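Side-chain contacts in pentafunctional AROM polypeptide (Schizosaccharomyces pombe, PDB 5SWV), which probably catalyses two consecutive steps of the shikimate pathway, dehydrating 3-dehydroquinate and reducing the resulting dehydroshikimate, within a five-activity polypeptide: residues A[87-92]-A[116-121]; A[156-161]-A[166-171]; A[400-405]-A[455-460]. One frame throughout, in Å; residues are numbered along the deposited sequence.

Contact 1 (A[87-92]-A[116-121]); sequences GLFPND and LGWSSE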
# COMPACT_ATOMS: atom_id res chain seq x y z
N GLY A 87 5.40 2.47 27.69
CA GLY A 87 5.06 3.73 27.04
C GLY A 87 5.13 4.90 28.00
O GLY A 87 5.80 4.82 29.02
N LEU A 88 4.44 5.98 27.65
CA LEU A 88 4.53 7.26 28.37
C LEU A 88 3.24 7.69 29.04
O LEU A 88 3.24 8.69 29.74
CB LEU A 88 4.96 8.37 27.40
CG LEU A 88 6.27 8.13 26.61
CD1 LEU A 88 6.53 9.25 25.60
CD2 LEU A 88 7.45 7.95 27.56
N PHE A 89 2.15 6.95 28.84
CA PHE A 89 0.86 7.39 29.30
C PHE A 89 0.74 6.98 30.75
O PHE A 89 1.06 5.86 31.09
CB PHE A 89 -0.28 6.75 28.47
CG PHE A 89 -1.62 7.43 28.61
CD1 PHE A 89 -1.99 8.47 27.77
CD2 PHE A 89 -2.52 7.01 29.58
CE1 PHE A 89 -3.23 9.09 27.89
CE2 PHE A 89 -3.77 7.61 29.72
CZ PHE A 89 -4.12 8.66 28.88
N PRO A 90 0.25 7.89 31.62
CA PRO A 90 0.08 7.55 33.02
C PRO A 90 -0.91 6.41 33.25
O PRO A 90 -1.97 6.40 32.66
CB PRO A 90 -0.47 8.83 33.63
CG PRO A 90 -0.15 9.91 32.64
CD PRO A 90 -0.21 9.26 31.32
N ASN A 91 -0.55 5.48 34.12
CA ASN A 91 -1.43 4.37 34.47
C ASN A 91 -2.65 4.76 35.28
O ASN A 91 -3.65 4.06 35.24
CB ASN A 91 -0.68 3.28 35.24
CG ASN A 91 0.32 2.55 34.38
OD1 ASN A 91 -0.05 1.80 33.48
ND2 ASN A 91 1.60 2.76 34.65
N ASP A 92 -2.56 5.85 36.04
CA ASP A 92 -3.67 6.21 36.93
C ASP A 92 -4.85 6.82 36.18
O ASP A 92 -5.92 6.89 36.74
CB ASP A 92 -3.24 7.06 38.16
CG ASP A 92 -2.34 8.26 37.81
OD1 ASP A 92 -2.55 8.91 36.77
OD2 ASP A 92 -1.40 8.56 38.59
N LEU A 116 -4.39 -4.90 28.89
CA LEU A 116 -5.06 -5.77 29.85
C LEU A 116 -4.81 -5.31 31.31
O LEU A 116 -5.22 -5.99 32.25
CB LEU A 116 -4.63 -7.23 29.60
CG LEU A 116 -5.12 -7.79 28.25
CD1 LEU A 116 -4.20 -8.83 27.63
CD2 LEU A 116 -6.51 -8.37 28.39
N GLY A 117 -4.13 -4.18 31.49
CA GLY A 117 -4.03 -3.53 32.79
C GLY A 117 -5.19 -2.62 33.13
O GLY A 117 -5.32 -2.23 34.27
N TRP A 118 -6.02 -2.27 32.14
CA TRP A 118 -7.23 -1.47 32.39
C TRP A 118 -8.31 -2.33 33.05
O TRP A 118 -8.36 -3.55 32.85
CB TRP A 118 -7.80 -0.89 31.10
CG TRP A 118 -6.91 0.01 30.29
CD1 TRP A 118 -6.60 -0.14 28.97
CD2 TRP A 118 -6.25 1.20 30.73
NE1 TRP A 118 -5.78 0.88 28.56
CE2 TRP A 118 -5.54 1.72 29.62
CE3 TRP A 118 -6.18 1.88 31.94
CZ2 TRP A 118 -4.77 2.88 29.70
CZ3 TRP A 118 -5.41 3.04 32.01
CH2 TRP A 118 -4.72 3.53 30.90
N SER A 119 -9.19 -1.70 33.83
CA SER A 119 -10.26 -2.42 34.51
C SER A 119 -11.13 -3.19 33.52
O SER A 119 -11.26 -2.81 32.35
CB SER A 119 -11.14 -1.47 35.33
OG SER A 119 -11.87 -0.59 34.49
N SER A 120 -11.70 -4.28 34.00
CA SER A 120 -12.58 -5.10 33.19
C SER A 120 -13.84 -4.32 32.84
O SER A 120 -14.44 -4.54 31.79
CB SER A 120 -12.92 -6.39 33.92
OG SER A 120 -13.45 -6.12 35.20
N GLU A 121 -14.23 -3.40 33.72
CA GLU A 121 -15.32 -2.48 33.43
C GLU A 121 -15.00 -1.67 32.18
O GLU A 121 -15.83 -1.59 31.27
CB GLU A 121 -15.62 -1.54 34.62
CG GLU A 121 -16.94 -0.77 34.47
CD GLU A 121 -17.15 0.33 35.50
OE1 GLU A 121 -18.07 1.16 35.31
OE2 GLU A 121 -16.40 0.37 36.50
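W118 pushes the six-membered part of its indole toward the bend formed by F89, P90 and N91. CG lies anti to the carbonyl carbon (chi1 -59°), which swings the ring system across to the other loop. F89 CD2 lies near the indole plane, at its edge, 4.3 Å from W118 CH2; the approach to the phenyl ring is oblique. The same W118 CH2 is 4.3 Å from P90 O, while W118 CZ3 comes to 3.8 Å from N91 O without a hydrogen bond. Helix 94-106 packs on this inner part, A97 touching both rings and M101 the indole. The two loops follow neighbouring parallel strands, 76-79 and 111-115, of the TIM barrel, and so belong to the C-terminal rim on which the active sites of this fold open. Away from the aromatic pair the contact thins out quickly. N91 is exposed and meets the indole through its backbone O, and P90 points CB away from the 116-121 segment. Beyond W118 the chain turns into helix 120-128, whose N-cap S119 uses OG to hold T122 N and also hydrogen-bonds E94 OE1.

Contact 2 (A[156-161]-A[166-171]); sequences QKVELA and DVIKLV
Both branches of V158 are put to use by its first torsion: with CG1 anti to the backbone N (chi1 169°), one methyl serves I168 and the other L170. I168 has CG1 anti to the carbonyl carbon and an extended outer bond (chi2 177°), which carries CD1 out from the strand toward the helix. That methyl lies 4.0 Å from A161 CB, and V158 CG1 approaches the same I168 CD1 more loosely at 4.4 Å. The end of I168 therefore lodges against two residues about one helical turn apart. The closer touch is V158 CG2 to L170 CD1, 3.8 Å, where the side chains cross at about a right angle. No hydrogen bond links the segments; the touching side chains are all aliphatic and the strand side is buried. K157 sets out toward the strand, then turns its amine to W139 in a cation-pi interaction. Helix and strand run nearly antiparallel, at 158°, with their axes 9.8 Å apart, as expected of the helix and second strand of a beta-alpha-beta unit in a TIM barrel. Strand 134-140 leads into helix 152-162, which covers the outer face of strand 167-173, while V167, K169 and V171 turn to the other face of that strand. Strands 134-140 and 198-203 flank it in the sheet, and A161 also reaches M137 on the former.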
# COMPACT_ATOMS: atom_id res chain seq x y z
N GLN A 156 -3.56 -16.45 32.41
CA GLN A 156 -4.57 -15.58 33.03
C GLN A 156 -4.94 -14.40 32.15
O GLN A 156 -6.11 -14.05 32.04
CB GLN A 156 -4.09 -15.02 34.36
CG GLN A 156 -4.05 -16.05 35.45
CD GLN A 156 -3.37 -15.50 36.67
OE1 GLN A 156 -2.13 -15.48 36.75
NE2 GLN A 156 -4.15 -15.01 37.61
N LYS A 157 -3.93 -13.80 31.55
CA LYS A 157 -4.10 -12.74 30.57
C LYS A 157 -4.83 -13.17 29.30
O LYS A 157 -5.65 -12.42 28.78
CB LYS A 157 -2.75 -12.12 30.20
CG LYS A 157 -2.09 -11.34 31.32
CD LYS A 157 -3.05 -10.32 31.93
CE LYS A 157 -2.31 -9.22 32.66
NZ LYS A 157 -1.92 -9.67 34.00
N VAL A 158 -4.54 -14.37 28.80
CA VAL A 158 -5.25 -14.88 27.63
C VAL A 158 -6.73 -15.11 27.98
O VAL A 158 -7.60 -14.79 27.18
CB VAL A 158 -4.56 -16.13 27.06
CG1 VAL A 158 -5.42 -16.84 26.01
CG2 VAL A 158 -3.23 -15.72 26.43
N GLU A 159 -6.98 -15.61 29.19
CA GLU A 159 -8.34 -15.88 29.66
C GLU A 159 -9.14 -14.59 29.68
O GLU A 159 -10.25 -14.54 29.14
CB GLU A 159 -8.34 -16.54 31.05
CG GLU A 159 -9.62 -17.35 31.31
CD GLU A 159 -10.03 -17.43 32.79
OE1 GLU A 159 -9.15 -17.35 33.68
OE2 GLU A 159 -11.25 -17.60 33.07
N LEU A 160 -8.58 -13.55 30.29
CA LEU A 160 -9.24 -12.24 30.36
C LEU A 160 -9.48 -11.65 28.96
O LEU A 160 -10.55 -11.10 28.69
CB LEU A 160 -8.39 -11.26 31.19
CG LEU A 160 -8.80 -9.78 31.22
CD1 LEU A 160 -10.25 -9.61 31.67
CD2 LEU A 160 -7.86 -8.96 32.11
N ALA A 161 -8.49 -11.80 28.09
CA ALA A 161 -8.52 -11.23 26.74
C ALA A 161 -9.52 -11.90 25.82
O ALA A 161 -10.09 -11.25 24.95
CB ALA A 161 -7.13 -11.29 26.11
N ASP A 166 -10.19 -9.39 19.29
CA ASP A 166 -10.04 -9.77 17.88
C ASP A 166 -8.60 -10.23 17.57
O ASP A 166 -8.38 -11.02 16.65
CB ASP A 166 -10.41 -8.60 16.97
CG ASP A 166 -11.85 -8.19 17.11
OD1 ASP A 166 -12.71 -8.92 16.60
OD2 ASP A 166 -12.12 -7.15 17.74
N VAL A 167 -7.62 -9.67 18.29
CA VAL A 167 -6.22 -10.06 18.22
C VAL A 167 -5.66 -10.03 19.64
O VAL A 167 -6.12 -9.22 20.45
CB VAL A 167 -5.39 -9.08 17.37
CG1 VAL A 167 -3.91 -9.52 17.29
CG2 VAL A 167 -6.01 -8.92 15.98
N ILE A 168 -4.70 -10.90 19.95
CA ILE A 168 -4.04 -10.87 21.25
C ILE A 168 -2.57 -10.62 21.01
O ILE A 168 -1.97 -11.21 20.13
CB ILE A 168 -4.25 -12.16 22.05
CG1 ILE A 168 -5.74 -12.36 22.34
CG2 ILE A 168 -3.48 -12.09 23.37
CD1 ILE A 168 -6.09 -13.65 23.07
N LYS A 169 -2.00 -9.71 21.80
CA LYS A 169 -0.61 -9.35 21.69
C LYS A 169 0.04 -9.60 23.05
O LYS A 169 -0.34 -8.98 24.04
CB LYS A 169 -0.49 -7.90 21.28
CG LYS A 169 0.92 -7.39 21.09
CD LYS A 169 0.88 -5.89 20.85
CE LYS A 169 2.10 -5.20 21.42
NZ LYS A 169 3.15 -4.99 20.39
N LEU A 170 1.01 -10.51 23.09
CA LEU A 170 1.74 -10.82 24.32
C LEU A 170 3.21 -10.59 24.05
O LEU A 170 3.75 -11.16 23.10
CB LEU A 170 1.52 -12.27 24.72
CG LEU A 170 0.06 -12.69 24.91
CD1 LEU A 170 0.00 -14.17 25.24
CD2 LEU A 170 -0.63 -11.86 25.99
N VAL A 171 3.85 -9.77 24.88
CA VAL A 171 5.26 -9.43 24.68
C VAL A 171 6.07 -9.60 25.95
O VAL A 171 5.84 -8.91 26.92
CB VAL A 171 5.43 -7.98 24.20
CG1 VAL A 171 6.91 -7.71 23.92
CG2 VAL A 171 4.58 -7.73 22.96

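Contact 3 (A[400-405]-A[455-460]); sequences YLLNRT and EKVASV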
# COMPACT_ATOMS: atom_id res chain seq x y z
N TYR A 400 -14.89 12.66 -19.75
CA TYR A 400 -14.91 13.12 -21.14
C TYR A 400 -13.88 12.36 -21.97
O TYR A 400 -12.77 12.07 -21.49
CB TYR A 400 -14.73 14.65 -21.23
CG TYR A 400 -15.96 15.37 -20.74
CD1 TYR A 400 -16.12 15.68 -19.39
CD2 TYR A 400 -17.00 15.68 -21.61
CE1 TYR A 400 -17.27 16.31 -18.92
CE2 TYR A 400 -18.15 16.31 -21.15
CZ TYR A 400 -18.29 16.63 -19.80
OH TYR A 400 -19.43 17.25 -19.32
N LEU A 401 -14.26 12.02 -23.20
CA LEU A 401 -13.44 11.20 -24.08
C LEU A 401 -13.27 11.86 -25.45
O LEU A 401 -14.26 12.12 -26.13
CB LEU A 401 -14.07 9.83 -24.23
CG LEU A 401 -13.35 8.81 -25.12
CD1 LEU A 401 -11.91 8.56 -24.67
CD2 LEU A 401 -14.11 7.50 -25.13
N LEU A 402 -12.03 12.09 -25.86
CA LEU A 402 -11.73 12.92 -27.01
C LEU A 402 -10.81 12.21 -27.99
O LEU A 402 -9.74 11.71 -27.59
CB LEU A 402 -11.08 14.21 -26.56
CG LEU A 402 -10.61 15.17 -27.66
CD1 LEU A 402 -11.75 15.66 -28.55
CD2 LEU A 402 -9.90 16.36 -27.02
N ASN A 403 -11.20 12.21 -29.26
CA ASN A 403 -10.47 11.55 -30.34
C ASN A 403 -10.62 12.22 -31.69
O ASN A 403 -11.43 13.12 -31.88
CB ASN A 403 -10.94 10.10 -30.44
CG ASN A 403 -10.38 9.24 -29.33
OD1 ASN A 403 -9.18 9.01 -29.27
ND2 ASN A 403 -11.24 8.80 -28.42
N ARG A 404 -9.81 11.76 -32.64
CA ARG A 404 -9.87 12.21 -34.03
C ARG A 404 -11.21 11.86 -34.64
O ARG A 404 -11.74 12.65 -35.38
CB ARG A 404 -8.75 11.57 -34.87
CG ARG A 404 -7.35 12.11 -34.56
CD ARG A 404 -6.30 11.08 -34.93
NE ARG A 404 -4.93 11.61 -34.84
CZ ARG A 404 -4.34 12.39 -35.75
NH1 ARG A 404 -4.99 12.78 -36.83
NH2 ARG A 404 -3.08 12.79 -35.57
N THR A 405 -11.75 10.68 -34.33
CA THR A 405 -13.05 10.26 -34.86
C THR A 405 -13.98 9.72 -33.77
O THR A 405 -13.54 9.27 -32.71
CB THR A 405 -12.90 9.20 -36.00
OG1 THR A 405 -12.56 7.90 -35.46
CG2 THR A 405 -11.85 9.64 -37.03
N GLU A 455 -4.85 20.83 -35.81
CA GLU A 455 -5.19 22.00 -34.99
C GLU A 455 -6.68 22.13 -34.71
O GLU A 455 -7.08 23.07 -34.03
CB GLU A 455 -4.63 23.31 -35.58
CG GLU A 455 -5.28 23.81 -36.87
CD GLU A 455 -4.59 25.04 -37.45
OE1 GLU A 455 -3.63 25.58 -36.85
OE2 GLU A 455 -5.01 25.49 -38.55
N LYS A 456 -7.49 21.22 -35.23
CA LYS A 456 -8.86 21.13 -34.80
C LYS A 456 -9.05 20.28 -33.53
O LYS A 456 -10.06 20.42 -32.85
CB LYS A 456 -9.76 20.67 -35.94
CG LYS A 456 -9.75 19.18 -36.28
CD LYS A 456 -11.16 18.72 -36.65
CE LYS A 456 -11.17 17.28 -37.16
NZ LYS A 456 -11.17 16.26 -36.08
N VAL A 457 -8.11 19.38 -33.22
CA VAL A 457 -8.14 18.64 -31.95
C VAL A 457 -7.38 19.41 -30.90
O VAL A 457 -7.83 19.52 -29.76
CB VAL A 457 -7.57 17.21 -32.10
CG1 VAL A 457 -7.43 16.52 -30.75
CG2 VAL A 457 -8.46 16.38 -33.01
N ALA A 458 -6.21 19.94 -31.27
CA ALA A 458 -5.38 20.76 -30.38
C ALA A 458 -6.16 21.94 -29.80
O ALA A 458 -6.07 22.24 -28.60
CB ALA A 458 -4.16 21.27 -31.13
N SER A 459 -6.90 22.61 -30.68
CA SER A 459 -7.80 23.70 -30.35
C SER A 459 -8.73 23.39 -29.18
O SER A 459 -8.93 24.23 -28.30
CB SER A 459 -8.64 24.03 -31.58
OG SER A 459 -9.78 24.80 -31.24
N VAL A 460 -9.31 22.19 -29.19
CA VAL A 460 -10.24 21.74 -28.15
C VAL A 460 -9.51 21.46 -26.84
O VAL A 460 -9.99 21.80 -25.75
CB VAL A 460 -10.97 20.43 -28.57
CG1 VAL A 460 -11.99 20.01 -27.52
CG2 VAL A 460 -11.64 20.59 -29.93
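L402 meets V457 and V460 in the apolar centre of this contact, and one methyl does the touching on the strand side. L402 CD2 is 4.2 Å from V460 CG1 and reaches V457 CG1 at 4.5 Å. In both valines CG1 stands anti to the backbone N (chi1 172° in V457), and the pair, three residues apart on one helical face, receives the leucine end. All three residues are buried; I425 and L376 from the two neighbouring strands enclose L402 further, and V460 also packs on I430.

Polar approaches lie at the margin. K456 bends its chain at chi2 and chi4, bringing NZ to 3.7 Å from R404 O, a proximity rather than a hydrogen bond. The same NZ has a weak hydrogen bond to S427 OG and a long, weak ion pair with D428. Exposed R404 contributes surface contact and touches P454, the residue before E455.

Side-chain to backbone bonds lie alongside: S427 OG hydrogen-bonds N403 O, and T405 is the N-cap of helix 406-413. Strand 398-403 is the second of a parallel sheet ordered 3-2-1-4-5-6, as in Rossmann-type dinucleotide-binding domains, and helix 455-466 follows the fourth strand, 440-445.

With no hydrogen bond across it, the helix probably rests on the sheet chiefly through aliphatic burial. The lysine amine, near a carbonyl and shared among weak partners, would add only a diffuse electrostatic attraction at the solvent edge.

The contacts follow one another in series along the chain, each closing before the next opens. Contacts 1 and 2 both belong to the dehydroquinase TIM barrel, with centres 15 Å apart, and they touch: L116, just after strand 111-115, packs its CD2 against A161 CB (3.8 Å) and against L160 on helix 152-162. Contact 1 thus lies at the strand ends, contact 2 on the barrel's outer wall. Contact 3 lies across the chain's centre, about 64 and 63 Å from them between centres, in the separate parallel sheet of the Rossmann-like region. The two enzyme activities therefore probably reside in distinct globular units of one chain.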